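Local structure of flagellar protein FlgA (3FRN) at residues G40-V45 with R66-G71. The protein probably acts in the periplasm as a chaperone for assembly of the P-ring of the flagellar basal body. Numbering follows the deposited sequence.
Sequences GLEYLV and RITVEG
Tyr43 and Ile67 form the central hydrogen-bonded pair of an antiparallel strand pairing within the FlgA N-terminal domain, the N-to-C directions of strands 42-45 and 66-69 lying 154° apart. Tyr43 N donates to Ile67 O at 2.7 Å, in the carbonyl plane, and Ile67 N returns a bond to Tyr43 O at 2.9 Å. On the face of Glu42, Thr68 and Arg66, the carboxylate reaches diagonally across the strands: Arg66 NE meets Glu42 OE2 at 2.8 Å in a nearly straight salt bridge (164° at the hydrogen), approaching the anti side of Glu42 OE2 but tilted out of the carboxylate plane, with the carboxylate and guanidinium planes 86° apart. Thr68 OG1 lies 3.0 Å from the same Glu42 OE2, and a glycerol, probably from the crystallisation liquor, is hydrogen-bonded to this hydroxyl. The bend at chi2 swings the Glu42 carboxylate over the partner strand, and an alanine here would probably leave Arg66 NE without this charged mate. The other face is apolar, with Tyr43 CE1 3.7 Å from Val69 CG2 and Val45 CG2 3.5 Å from Ile67 CD1. Farther out, Leu18 touches Val45 and Ile67, while Tyr43 OH is hydrogen-bonded to Ile36 O and Leu38 N, which probably holds the hydroxyl end of the ring in place. Before strand 42-45 begins, Leu41 O still accepts Val69 N, and Gly40 N meets Val69 O at 2.9 Å from above the carbonyl plane.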
ATOM      1  N   GLY A  40       2.901  -7.362  23.122  1.00 38.77           N
ATOM      2  CA  GLY A  40       3.480  -7.557  21.793  1.00 42.99           C
ATOM      3  C   GLY A  40       2.820  -6.805  20.653  1.00 42.13           C
ATOM      4  O   GLY A  40       3.215  -6.975  19.501  1.00 39.38           O
ATOM      5  N   LEU A  41       1.814  -5.985  20.964  1.00 47.07           N
ATOM      6  CA  LEU A  41       1.088  -5.207  19.959  1.00 40.01           C
ATOM      7  C   LEU A  41       1.478  -3.729  19.983  1.00 44.80           C
ATOM      8  O   LEU A  41       1.869  -3.195  21.025  1.00 40.53           O
ATOM      9  CB  LEU A  41      -0.424  -5.327  20.160  1.00 41.81           C
ATOM     10  CG  LEU A  41      -1.082  -6.702  20.042  1.00 45.66           C
ATOM     11  CD1 LEU A  41      -2.573  -6.622  20.327  1.00 37.27           C
ATOM     12  CD2 LEU A  41      -0.859  -7.305  18.676  1.00 47.59           C
ATOM     13  N   GLU A  42       1.345  -3.076  18.827  1.00 35.02           N
ATOM     14  CA  GLU A  42       1.687  -1.665  18.679  1.00 41.98           C
ATOM     15  C   GLU A  42       0.428  -0.828  18.680  1.00 38.03           C
ATOM     16  O   GLU A  42      -0.545  -1.180  18.028  1.00 36.23           O
ATOM     17  CB  GLU A  42       2.412  -1.442  17.362  1.00 43.64           C
ATOM     18  CG  GLU A  42       3.351  -0.251  17.367  1.00 58.79           C
ATOM     19  CD  GLU A  42       4.760  -0.599  17.813  1.00 79.10           C
ATOM     20  OE1 GLU A  42       5.019  -1.782  18.125  1.00 92.42           O
ATOM     21  OE2 GLU A  42       5.614   0.316  17.840  1.00 79.92           O
ATOM     22  N   TYR A  43       0.453   0.290  19.394  1.00 41.47           N
ATOM     23  CA  TYR A  43      -0.719   1.145  19.521  1.00 38.92           C
ATOM     24  C   TYR A  43      -0.445   2.515  18.926  1.00 42.15           C
ATOM     25  O   TYR A  43       0.675   3.009  18.961  1.00 32.11           O
ATOM     26  CB  TYR A  43      -1.124   1.297  20.999  1.00 37.19           C
ATOM     27  CG  TYR A  43      -1.738   0.047  21.584  1.00 36.59           C
ATOM     28  CD1 TYR A  43      -0.971  -1.096  21.799  1.00 42.74           C
ATOM     29  CD2 TYR A  43      -3.070   0.012  21.917  1.00 32.12           C
ATOM     30  CE1 TYR A  43      -1.533  -2.246  22.304  1.00 34.50           C
ATOM     31  CE2 TYR A  43      -3.652  -1.143  22.433  1.00 36.18           C
ATOM     32  CZ  TYR A  43      -2.867  -2.266  22.615  1.00 34.06           C
ATOM     33  OH  TYR A  43      -3.417  -3.403  23.130  1.00 36.99           O
ATOM     34  N   LEU A  44      -1.484   3.144  18.398  1.00 39.35           N
ATOM     35  CA  LEU A  44      -1.349   4.495  17.896  1.00 44.97           C
ATOM     36  C   LEU A  44      -2.472   5.304  18.498  1.00 46.03           C
ATOM     37  O   LEU A  44      -3.626   5.087  18.156  1.00 53.75           O
ATOM     38  CB  LEU A  44      -1.469   4.485  16.380  1.00 50.53           C
ATOM     39  CG  LEU A  44      -0.652   5.447  15.531  1.00 50.77           C
ATOM     40  CD1 LEU A  44       0.840   5.154  15.622  1.00 35.22           C
ATOM     41  CD2 LEU A  44      -1.131   5.332  14.104  1.00 57.30           C
ATOM     42  N   VAL A  45      -2.149   6.200  19.427  1.00 47.36           N
ATOM     43  CA  VAL A  45      -3.160   7.066  20.017  1.00 41.97           C
ATOM     44  C   VAL A  45      -3.375   8.258  19.098  1.00 43.80           C
ATOM     45  O   VAL A  45      -2.468   9.069  18.898  1.00 44.42           O
ATOM     46  CB  VAL A  45      -2.772   7.579  21.412  1.00 40.94           C
ATOM     47  CG1 VAL A  45      -3.849   8.525  21.942  1.00 30.22           C
ATOM     48  CG2 VAL A  45      -2.578   6.434  22.372  1.00 33.24           C
ATOM     49  N   ARG A  66       2.879   6.747  19.589  1.00 39.35           N
ATOM     50  CA  ARG A  66       3.156   5.350  19.255  1.00 39.93           C
ATOM     51  C   ARG A  66       3.617   4.533  20.471  1.00 40.13           C
ATOM     52  O   ARG A  66       4.672   4.793  21.042  1.00 33.40           O
ATOM     53  CB  ARG A  66       4.171   5.263  18.105  1.00 43.16           C
ATOM     54  CG  ARG A  66       4.644   3.849  17.785  1.00 43.58           C
ATOM     55  CD  ARG A  66       5.256   3.782  16.399  1.00 64.02           C
ATOM     56  NE  ARG A  66       5.527   2.409  15.970  1.00 62.19           N
ATOM     57  CZ  ARG A  66       5.959   2.077  14.755  1.00 67.43           C
ATOM     58  NH1 ARG A  66       6.165   3.014  13.831  1.00 51.15           N
ATOM     59  NH2 ARG A  66       6.177   0.802  14.459  1.00 66.87           N
ATOM     60  N   ILE A  67       2.812   3.541  20.842  1.00 35.52           N
ATOM     61  CA  ILE A  67       3.030   2.735  22.041  1.00 38.73           C
ATOM     62  C   ILE A  67       3.379   1.287  21.699  1.00 40.78           C
ATOM     63  O   ILE A  67       2.628   0.600  21.004  1.00 40.64           O
ATOM     64  CB  ILE A  67       1.771   2.717  22.930  1.00 43.50           C
ATOM     65  CG1 ILE A  67       1.184   4.118  23.067  1.00 39.57           C
ATOM     66  CG2 ILE A  67       2.055   2.086  24.307  1.00 36.05           C
ATOM     67  CD1 ILE A  67      -0.217   4.082  23.562  1.00 42.67           C
ATOM     68  N   THR A  68       4.517   0.837  22.205  1.00 38.04           N
ATOM     69  CA  THR A  68       4.945  -0.548  22.070  1.00 41.04           C
ATOM     70  C   THR A  68       4.684  -1.234  23.406  1.00 43.08           C
ATOM     71  O   THR A  68       5.136  -0.754  24.435  1.00 31.46           O
ATOM     72  CB  THR A  68       6.442  -0.605  21.751  1.00 42.98           C
ATOM     73  OG1 THR A  68       6.719   0.256  20.638  1.00 40.70           O
ATOM     74  CG2 THR A  68       6.903  -2.031  21.437  1.00 44.45           C
ATOM     75  N   VAL A  69       3.915  -2.322  23.402  1.00 37.79           N
ATOM     76  CA  VAL A  69       3.733  -3.099  24.618  1.00 29.95           C
ATOM     77  C   VAL A  69       4.667  -4.313  24.659  1.00 35.05           C
ATOM     78  O   VAL A  69       4.625  -5.173  23.777  1.00 38.85           O
ATOM     79  CB  VAL A  69       2.288  -3.578  24.766  1.00 32.67           C
ATOM     80  CG1 VAL A  69       2.084  -4.207  26.127  1.00 35.45           C
ATOM     81  CG2 VAL A  69       1.340  -2.411  24.582  1.00 27.85           C
ATOM     82  N   GLU A  70       5.504  -4.371  25.688  1.00 36.27           N
ATOM     83  CA  GLU A  70       6.326  -5.545  25.970  1.00 39.76           C
ATOM     84  C   GLU A  70       5.534  -6.860  26.074  1.00 41.07           C
ATOM     85  O   GLU A  70       4.326  -6.875  26.353  1.00 34.62           O
ATOM     86  CB  GLU A  70       7.118  -5.315  27.259  1.00 50.10           C
ATOM     87  CG  GLU A  70       8.005  -4.084  27.205  1.00 48.70           C
ATOM     88  CD  GLU A  70       8.858  -3.906  28.450  1.00 54.78           C
ATOM     89  OE1 GLU A  70       8.298  -3.573  29.518  1.00 64.34           O
ATOM     90  OE2 GLU A  70      10.094  -4.084  28.350  1.00 57.91           O
ATOM     91  N   GLY A  71       6.209  -7.972  25.823  1.00 39.50           N
ATOM     92  CA  GLY A  71       5.563  -9.279  25.957  1.00 34.92           C
ATOM     93  C   GLY A  71       5.982 -10.239  24.869  1.00 40.10           C
ATOM     94  O   GLY A  71       6.538  -9.831  23.845  1.00 39.69           O
TER